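Local coordinates for DNA excision repair protein ERCC-6-like (Homo sapiens, PDB 5JNO) that acts as an ATP-dependent DNA translocase of the SNF2/RAD54 family, sensing tension on catenated DNA until it is resolved in anaphase, at residues Phe32-Phe35 against Asn36-Lys39. Numbering follows the deposited sequence.
Sequences FKLF and NLAK
Phe32 and Asn36 meet one turn apart on helix 28-41, the second helix of the antiparallel helical hairpin that forms the N-terminal TPR repeat of this helicase. Their contact is an amide-aromatic one: ND2 of Asn36 sits over the centre of the Phe32 ring, 3.2 Å above its plane, with the ring and amide planes turned 63° apart. Phenylalanine suits the place because its electron-rich face can probably favour the partly positive N-H hydrogens of ND2, one of which points obliquely toward the ring while the other serves Phe32 O. A chi1 of 178° sets CG beside the carbonyl carbon and swings the ring along the helix toward Asn36.

ND2 of Asn36 thus also donates a hydrogen bond to Phe32 O, at 2.7 Å. It is bent, at 141° about the hydrogen, and the donor stands above the carbonyl plane. The backbone N of Asn36 reaches Phe32 O from the opposite face of that plane, at 3.1 Å, so this oxygen is gripped twice by one residue. Asparagine is short enough to fold back in this way, and the ring and the carbonyl together probably fix the rotation of its amide.

The helical ladder continues from Leu37 N to Lys33 O, Ala38 N to Leu34 O and Lys39 N to Phe35 O. Lys33 is exposed and Lys39 partly exposed, as suits charged ends.

Leu34, Phe35 and Leu37 pack on helix 6-25, Leu34 against Glu18 and Ala19, Phe35 against Ala19, Leu37 against Tyr15; the leucines offer it branched apolar ends. Ala38 is buried, its small CB fitting 3.4 Å from Phe35 O. CD2 of Leu34 lies a loose 4.4 Å from CD1 of Leu37, while CG of Leu37 rests 3.4 Å from Lys33 O.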
loop_
_atom_site.group_PDB
_atom_site.type_symbol
_atom_site.label_atom_id
_atom_site.label_comp_id
_atom_site.label_asym_id
_atom_site.label_seq_id
_atom_site.Cartn_x
_atom_site.Cartn_y
_atom_site.Cartn_z
ATOM N N PHE B 32 7.623 17.673 -5.036
ATOM C CA PHE B 32 6.463 18.246 -4.353
ATOM C C PHE B 32 5.225 18.023 -5.186
ATOM O O PHE B 32 4.202 17.584 -4.659
ATOM C CB PHE B 32 6.666 19.758 -4.063
ATOM C CG PHE B 32 5.488 20.432 -3.388
ATOM C CD1 PHE B 32 4.468 21.004 -4.141
ATOM C CD2 PHE B 32 5.414 20.531 -2.010
ATOM C CE1 PHE B 32 3.392 21.649 -3.533
ATOM C CE2 PHE B 32 4.336 21.161 -1.391
ATOM C CZ PHE B 32 3.325 21.723 -2.152
ATOM N N LYS B 33 5.312 18.331 -6.476
ATOM C CA LYS B 33 4.210 18.092 -7.388
ATOM C C LYS B 33 3.819 16.590 -7.374
ATOM O O LYS B 33 2.644 16.269 -7.222
ATOM C CB LYS B 33 4.597 18.524 -8.794
ATOM C CG LYS B 33 3.539 18.277 -9.862
ATOM C CD LYS B 33 4.109 18.533 -11.258
ATOM C CE LYS B 33 3.467 17.647 -12.318
ATOM N NZ LYS B 33 4.342 17.583 -13.514
ATOM N N LEU B 34 4.800 15.702 -7.516
ATOM C CA LEU B 34 4.527 14.248 -7.595
ATOM C C LEU B 34 3.981 13.637 -6.291
ATOM O O LEU B 34 2.944 12.947 -6.317
ATOM C CB LEU B 34 5.763 13.482 -8.056
ATOM C CG LEU B 34 6.206 13.769 -9.489
ATOM C CD1 LEU B 34 7.577 13.157 -9.727
ATOM C CD2 LEU B 34 5.206 13.243 -10.508
ATOM N N PHE B 35 4.633 13.910 -5.158
ATOM C CA PHE B 35 4.061 13.528 -3.869
ATOM C C PHE B 35 2.624 14.016 -3.694
ATOM O O PHE B 35 1.817 13.317 -3.103
ATOM C CB PHE B 35 4.906 13.980 -2.678
ATOM C CG PHE B 35 6.154 13.163 -2.463
ATOM C CD1 PHE B 35 6.094 11.764 -2.315
ATOM C CD2 PHE B 35 7.404 13.788 -2.340
ATOM C CE1 PHE B 35 7.260 11.020 -2.097
ATOM C CE2 PHE B 35 8.571 13.048 -2.126
ATOM C CZ PHE B 35 8.502 11.667 -2.003
ATOM N N ASN B 36 2.286 15.194 -4.200
ATOM C CA ASN B 36 0.906 15.673 -4.082
ATOM C C ASN B 36 -0.091 14.927 -4.922
ATOM O O ASN B 36 -1.223 14.747 -4.496
ATOM C CB ASN B 36 0.814 17.164 -4.408
ATOM C CG ASN B 36 1.087 18.009 -3.200
ATOM O OD1 ASN B 36 0.282 18.031 -2.266
ATOM N ND2 ASN B 36 2.232 18.666 -3.178
ATOM N N LEU B 37 0.312 14.549 -6.130
ATOM C CA LEU B 37 -0.523 13.722 -7.002
ATOM C C LEU B 37 -0.759 12.322 -6.379
ATOM O O LEU B 37 -1.863 11.777 -6.469
ATOM C CB LEU B 37 0.110 13.594 -8.390
ATOM C CG LEU B 37 0.179 14.895 -9.180
ATOM C CD1 LEU B 37 1.088 14.749 -10.390
ATOM C CD2 LEU B 37 -1.209 15.354 -9.598
ATOM N N ALA B 38 0.265 11.787 -5.718
ATOM C CA ALA B 38 0.137 10.582 -4.891
ATOM C C ALA B 38 -0.836 10.737 -3.708
ATOM O O ALA B 38 -1.726 9.905 -3.505
ATOM C CB ALA B 38 1.504 10.145 -4.391
ATOM N N LYS B 39 -0.676 11.811 -2.947
ATOM C CA LYS B 39 -1.570 12.124 -1.834
ATOM C C LYS B 39 -3.028 12.184 -2.271
ATOM O O LYS B 39 -3.934 11.843 -1.490
ATOM C CB LYS B 39 -1.175 13.463 -1.167
ATOM C CG LYS B 39 -2.167 13.971 -0.129
ATOM C CD LYS B 39 -1.607 15.107 0.734
ATOM C CE LYS B 39 -1.395 16.397 -0.063
ATOM N NZ LYS B 39 -2.580 16.863 -0.849
#